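Local atomic coordinates of putative hydrolase (Bacteroides ovatus, PDB entry 4HBS), a protein that is of unknown function but is classed as a putative hydrolase and folds as a five-bladed beta-propeller, in a clan named after the beta-fructosidases. Residues 37-42 with 337-342; 310-315 with 354-359. All blocks are in the same frame, centred on the assembly; numbering follows the deposited sequence. Where two conformers were deposited one is given.

Interaction 1 of 2, residues 37-42 with 337-342; sequences VFVYKD and TLFTLP
V39 and F339 form the main apolar contact between 37-42 and 337-342, and the evidence for a CH-pi interaction is direct: V39 CG1 lies 4.0 Å from the centroid of the F339 ring and 21° off its normal. The methyl is displaced toward the rim, nearest to F339 CD2 at 3.7 Å. The second methyl, V39 CG2, meets the root of the same side chain, 3.8 Å from F339 CB. With V39 CG1 anti to the backbone N (chi1 -178°), that methyl covers the ring while CG2 sits at its base. Shortening V39 to an alanine would probably leave this face of F339 without its methyl cover and open a gap between the strands.

Polar bonding plays no part across the contact. V37 CG1 approaches the backbone at L338 O, 4.1 Å away, and no hydrogen bond joins the segments, whose closest CA pair, V39 and F339, is 7.6 Å apart. I373 of strand 371-377 also touches both L338 and F339, extending the apolar layer.

The arrangement is face-to-face packing of neighbouring propeller blades: strand 333-340 borders one blade, while 38-42 pairs with 399-403 in the blade that closes the ring by joining N- and C-terminal strands.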
loop_
_atom_site.group_PDB
_atom_site.type_symbol
_atom_site.label_atom_id
_atom_site.label_comp_id
_atom_site.label_asym_id
_atom_site.label_seq_id
_atom_site.Cartn_x
_atom_site.Cartn_y
_atom_site.Cartn_z
ATOM N N VAL A 37 21.476 -8.912 -7.697
ATOM C CA VAL A 37 20.312 -8.061 -7.493
ATOM C C VAL A 37 20.796 -6.651 -7.122
ATOM O O VAL A 37 21.478 -6.489 -6.120
ATOM C CB VAL A 37 19.381 -8.684 -6.422
ATOM C CG1 VAL A 37 18.261 -7.720 -6.027
ATOM C CG2 VAL A 37 18.794 -10.002 -6.930
ATOM N N PHE A 38 20.451 -5.637 -7.944
ATOM C CA PHE A 38 20.839 -4.243 -7.706
ATOM C C PHE A 38 19.692 -3.504 -7.061
ATOM O O PHE A 38 18.628 -3.407 -7.656
ATOM C CB PHE A 38 21.266 -3.574 -9.010
ATOM C CG PHE A 38 22.391 -4.332 -9.666
ATOM C CD1 PHE A 38 23.696 -4.211 -9.198
ATOM C CD2 PHE A 38 22.131 -5.287 -10.644
ATOM C CE1 PHE A 38 24.733 -4.961 -9.762
ATOM C CE2 PHE A 38 23.173 -6.035 -11.209
ATOM C CZ PHE A 38 24.465 -5.875 -10.754
ATOM N N VAL A 39 19.897 -3.035 -5.816
ATOM C CA VAL A 39 18.903 -2.305 -5.026
ATOM C C VAL A 39 19.318 -0.848 -4.967
ATOM O O VAL A 39 20.498 -0.553 -4.753
ATOM C CB VAL A 39 18.772 -2.893 -3.603
ATOM C CG1 VAL A 39 17.700 -2.161 -2.809
ATOM C CG2 VAL A 39 18.475 -4.383 -3.642
ATOM N N TYR A 40 18.347 0.061 -5.119
ATOM C CA TYR A 40 18.591 1.496 -5.110
ATOM C C TYR A 40 17.623 2.221 -4.245
ATOM O O TYR A 40 16.469 1.810 -4.163
ATOM C CB TYR A 40 18.408 2.071 -6.518
ATOM C CG TYR A 40 19.369 1.565 -7.556
ATOM C CD1 TYR A 40 19.130 0.376 -8.231
ATOM C CD2 TYR A 40 20.464 2.325 -7.949
ATOM C CE1 TYR A 40 20.016 -0.099 -9.199
ATOM C CE2 TYR A 40 21.345 1.876 -8.934
ATOM C CZ TYR A 40 21.114 0.664 -9.561
ATOM O OH TYR A 40 21.981 0.202 -10.518
ATOM N N LYS A 41 18.046 3.362 -3.691
ATOM C CA LYS A 41 17.161 4.278 -2.994
ATOM C C LYS A 41 16.631 5.230 -4.067
ATOM O O LYS A 41 17.453 5.852 -4.737
ATOM C CB LYS A 41 17.923 5.086 -1.921
ATOM C CG LYS A 41 18.444 4.313 -0.748
ATOM C CD LYS A 41 19.347 5.212 0.126
ATOM C CE LYS A 41 19.523 4.690 1.541
ATOM N NZ LYS A 41 20.939 4.779 2.008
ATOM N N ASP A 42 15.314 5.352 -4.269
ATOM C CA ASP A 42 14.802 6.319 -5.259
ATOM C C ASP A 42 14.748 7.704 -4.568
ATOM O O ASP A 42 13.807 7.982 -3.820
ATOM C CB ASP A 42 13.424 5.887 -5.827
ATOM C CG ASP A 42 12.958 6.693 -7.027
ATOM O OD1 ASP A 42 13.304 7.885 -7.112
ATOM O OD2 ASP A 42 12.245 6.126 -7.881
ATOM N N THR A 337 15.298 -13.929 0.012
ATOM C CA THR A 337 15.335 -12.602 0.611
ATOM C C THR A 337 15.762 -11.662 -0.515
ATOM O O THR A 337 16.887 -11.758 -1.014
ATOM C CB THR A 337 16.217 -12.569 1.848
ATOM O OG1 THR A 337 15.621 -13.420 2.825
ATOM C CG2 THR A 337 16.343 -11.186 2.428
ATOM N N LEU A 338 14.826 -10.808 -0.971
ATOM C CA LEU A 338 15.080 -9.854 -2.053
ATOM C C LEU A 338 16.125 -8.855 -1.595
ATOM O O LEU A 338 17.166 -8.705 -2.239
ATOM C CB LEU A 338 13.777 -9.166 -2.449
ATOM C CG LEU A 338 13.793 -8.348 -3.714
ATOM C CD1 LEU A 338 14.105 -9.205 -4.915
ATOM C CD2 LEU A 338 12.458 -7.630 -3.904
ATOM N N PHE A 339 15.900 -8.261 -0.428
ATOM C CA PHE A 339 16.847 -7.360 0.217
ATOM C C PHE A 339 16.385 -7.031 1.643
ATOM O O PHE A 339 15.272 -7.383 2.027
ATOM C CB PHE A 339 17.053 -6.084 -0.604
ATOM C CG PHE A 339 15.970 -5.038 -0.515
ATOM C CD1 PHE A 339 14.779 -5.186 -1.215
ATOM C CD2 PHE A 339 16.187 -3.843 0.167
ATOM C CE1 PHE A 339 13.803 -4.185 -1.184
ATOM C CE2 PHE A 339 15.230 -2.827 0.155
ATOM C CZ PHE A 339 14.045 -3.003 -0.518
ATOM N N THR A 340 17.244 -6.362 2.407
ATOM C CA THR A 340 16.978 -5.966 3.788
ATOM C C THR A 340 16.834 -4.464 3.859
ATOM O O THR A 340 17.737 -3.752 3.438
ATOM C CB THR A 340 18.083 -6.456 4.685
ATOM O OG1 THR A 340 18.251 -7.855 4.458
ATOM C CG2 THR A 340 17.778 -6.221 6.139
ATOM N N LEU A 341 15.713 -3.977 4.391
ATOM C CA LEU A 341 15.446 -2.543 4.468
ATOM C C LEU A 341 16.352 -1.880 5.477
ATOM O O LEU A 341 16.722 -2.527 6.447
ATOM C CB LEU A 341 13.982 -2.288 4.822
ATOM C CG LEU A 341 13.007 -2.664 3.711
ATOM C CD1 LEU A 341 11.624 -2.975 4.257
ATOM C CD2 LEU A 341 12.946 -1.583 2.675
ATOM N N PRO A 342 16.731 -0.598 5.278
ATOM C CA PRO A 342 17.654 0.053 6.221
ATOM C C PRO A 342 17.212 0.061 7.675
ATOM O O PRO A 342 16.023 0.120 7.976
ATOM C CB PRO A 342 17.741 1.487 5.704
ATOM C CG PRO A 342 17.383 1.412 4.286
ATOM C CD PRO A 342 16.408 0.292 4.145
#

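Interaction 2 of 2, residues 310-315 with 354-359; sequences IGQSMW and QHVYMV
The carboxamide of Q312 is the flat group that carries this contact. Over one of its faces sits a methyl of V359, with CG2 3.8 Å from Q312 CD. Its nitrogen points to the backbone of 354-359, where NE2 donates to V356 O at 2.7 Å, and its oxygen comes to the following residue, with OE1 3.5 Å from Y357 CA. A second flat group, the H355 imidazole, stacks with the ring of F316.

The hydrogen bond is moderately bent, with an angle of 149° at the hydrogen. The donor stands above the V356 carbonyl plane, 51° out of it, while the acceptor is tilted only slightly from the amide plane of Q312. Reach comes from an extended side chain: Q312 CG is anti to the backbone N (chi1 -170°), and the chain continues straight to the amide. Along the way Q312 CG packs 3.7 Å from V359 CG2, the two side chains crossing at about a right angle.

The strands themselves, 310-312 and 356-359, run nearly antiparallel, but their axes approach no closer than 6.9 Å, and no backbone hydrogen bond links them. They belong to adjacent blades, and the buried Q312 side chain spans the interval. Y357 leads its hydroxyl elsewhere, to a hydrogen bond with D59.

NE2 also donates to G317 O, so two backbone carbonyls grip the one nitrogen. That pairing supports the modelled amide orientation and, with V359 against the face, probably fixes its rotation, while the buried Q312 side chain supplies a hydrogen-bond donor to V356 O.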
loop_
_atom_site.group_PDB
_atom_site.type_symbol
_atom_site.label_atom_id
_atom_site.label_comp_id
_atom_site.label_asym_id
_atom_site.label_seq_id
_atom_site.Cartn_x
_atom_site.Cartn_y
_atom_site.Cartn_z
ATOM N N ILE A 310 5.729 -10.873 -3.452
ATOM C CA ILE A 310 6.700 -10.111 -2.651
ATOM C C ILE A 310 6.006 -9.674 -1.391
ATOM O O ILE A 310 4.957 -9.051 -1.457
ATOM C CB ILE A 310 7.328 -8.910 -3.399
ATOM C CG1 ILE A 310 8.026 -9.376 -4.687
ATOM C CG2 ILE A 310 8.341 -8.164 -2.482
ATOM C CD1 ILE A 310 8.261 -8.323 -5.603
ATOM N N GLY A 311 6.590 -9.995 -0.260
ATOM C CA GLY A 311 6.031 -9.644 1.034
ATOM C C GLY A 311 7.097 -9.313 2.041
ATOM O O GLY A 311 8.265 -9.641 1.849
ATOM N N GLN A 312 6.705 -8.638 3.097
ATOM C CA GLN A 312 7.610 -8.281 4.172
ATOM C C GLN A 312 7.715 -9.447 5.107
ATOM O O GLN A 312 6.692 -10.043 5.425
ATOM C CB GLN A 312 7.056 -7.089 4.910
ATOM C CG GLN A 312 8.022 -6.476 5.893
ATOM C CD GLN A 312 7.317 -5.516 6.787
ATOM O OE1 GLN A 312 6.113 -5.234 6.629
ATOM N NE2 GLN A 312 8.047 -4.997 7.746
ATOM N N SER A 313 8.918 -9.764 5.596
ATOM C CA SER A 313 9.074 -10.867 6.547
ATOM C C SER A 313 8.317 -10.525 7.842
ATOM O O SER A 313 7.984 -9.360 8.078
ATOM C CB SER A 313 10.546 -11.163 6.815
ATOM O OG SER A 313 11.207 -10.071 7.428
HETATM N N MSE A 314 7.998 -11.546 8.632
HETATM C CA MSE A 314 7.179 -11.401 9.831
HETATM C C MSE A 314 7.763 -10.524 10.953
HETATM O O MSE A 314 8.973 -10.327 11.043
HETATM C CB MSE A 314 6.852 -12.761 10.417
HETATM C CG MSE A 314 8.005 -13.391 11.170
HETATM SE SE MSE A 314 7.655 -15.216 11.654
HETATM C CE MSE A 314 5.741 -15.057 12.272
ATOM N N TRP A 315 6.829 -10.068 11.831
ATOM C CA TRP A 315 6.977 -9.174 12.978
ATOM C C TRP A 315 7.847 -7.959 12.630
ATOM O O TRP A 315 8.865 -7.638 13.260
ATOM C CB TRP A 315 7.426 -9.915 14.255
ATOM C CG TRP A 315 6.302 -10.673 14.924
ATOM C CD1 TRP A 315 6.255 -12.014 15.181
ATOM C CD2 TRP A 315 5.060 -10.125 15.410
ATOM N NE1 TRP A 315 5.069 -12.335 15.807
ATOM C CE2 TRP A 315 4.315 -11.196 15.955
ATOM C CE3 TRP A 315 4.507 -8.828 15.446
ATOM C CZ2 TRP A 315 3.045 -11.013 16.520
ATOM C CZ3 TRP A 315 3.246 -8.651 15.994
ATOM C CH2 TRP A 315 2.530 -9.733 16.524
ATOM N N GLN A 354 10.888 2.880 14.977
ATOM C CA GLN A 354 10.235 1.740 15.634
ATOM C C GLN A 354 9.978 0.603 14.664
ATOM O O GLN A 354 10.615 -0.441 14.797
ATOM C CB GLN A 354 8.922 2.158 16.339
ATOM C CG GLN A 354 8.285 1.066 17.229
ATOM C CD GLN A 354 6.861 1.388 17.652
ATOM O OE1 GLN A 354 6.040 1.823 16.856
ATOM N NE2 GLN A 354 6.517 1.144 18.915
ATOM N N HIS A 355 9.047 0.784 13.710
ATOM C CA HIS A 355 8.640 -0.277 12.786
ATOM C C HIS A 355 8.677 0.142 11.348
ATOM O O HIS A 355 8.376 1.280 11.022
ATOM C CB HIS A 355 7.198 -0.735 13.081
ATOM C CG HIS A 355 7.033 -1.443 14.378
ATOM N ND1 HIS A 355 5.946 -1.194 15.197
ATOM C CD2 HIS A 355 7.828 -2.363 14.975
ATOM C CE1 HIS A 355 6.099 -1.973 16.256
ATOM N NE2 HIS A 355 7.221 -2.696 16.170
ATOM N N VAL A 356 8.976 -0.810 10.486
ATOM C CA VAL A 356 8.901 -0.642 9.058
ATOM C C VAL A 356 7.763 -1.587 8.659
ATOM O O VAL A 356 7.681 -2.710 9.168
ATOM C CB VAL A 356 10.231 -0.849 8.277
ATOM C CG1 VAL A 356 10.988 -2.093 8.728
ATOM C CG2 VAL A 356 9.979 -0.875 6.783
ATOM N N TYR A 357 6.829 -1.108 7.871
ATOM C CA TYR A 357 5.680 -1.926 7.514
ATOM C C TYR A 357 5.123 -1.476 6.185
ATOM O O TYR A 357 5.711 -0.597 5.550
ATOM C CB TYR A 357 4.623 -1.867 8.631
ATOM C CG TYR A 357 4.137 -0.471 8.959
ATOM C CD1 TYR A 357 4.879 0.374 9.783
ATOM C CD2 TYR A 357 2.906 -0.019 8.502
ATOM C CE1 TYR A 357 4.442 1.661 10.077
ATOM C CE2 TYR A 357 2.443 1.252 8.814
ATOM C CZ TYR A 357 3.207 2.087 9.618
ATOM O OH TYR A 357 2.746 3.333 9.970
HETATM N N MSE A 358 4.064 -2.143 5.711
HETATM C CA MSE A 358 3.431 -1.815 4.451
HETATM C C MSE A 358 4.450 -1.744 3.310
HETATM O O MSE A 358 4.571 -0.722 2.621
HETATM C CB MSE A 358 2.687 -0.492 4.586
HETATM C CG MSE A 358 1.523 -0.385 3.654
HETATM SE SE MSE A 358 -0.005 -1.358 4.289
HETATM C CE MSE A 358 -0.502 -0.091 5.743
ATOM N N VAL A 359 5.205 -2.822 3.132
ATOM C CA VAL A 359 6.178 -2.882 2.049
ATOM C C VAL A 359 5.350 -3.175 0.815
ATOM O O VAL A 359 4.860 -4.295 0.659
ATOM C CB VAL A 359 7.296 -3.897 2.314
ATOM C CG1 VAL A 359 8.301 -3.893 1.178
ATOM C CG2 VAL A 359 7.996 -3.573 3.630
#

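How the interactions relate
Interactions 1 and 2 join the same two blades at different depths: 37-42 and 354-359 belong to the sheet that closes the propeller, 310-315 and 337-342 to the sheet before it. Their centres are about 13 Å apart, and that of interaction 2 is nearer the centre of the chain, about 11 Å away against about 18 Å. L341 bridges them, its CD1 lying 3.7 Å from V356 CG2 and equally far from V359 CG2. The outer contact is apolar, whereas the inner adds a hydrogen bond. Separate glycerols, probably from the crystallisation liquor, hydrogen-bond to M314 N and H355 ND1 and may mark a pocket beside interaction 2, although no active site is established.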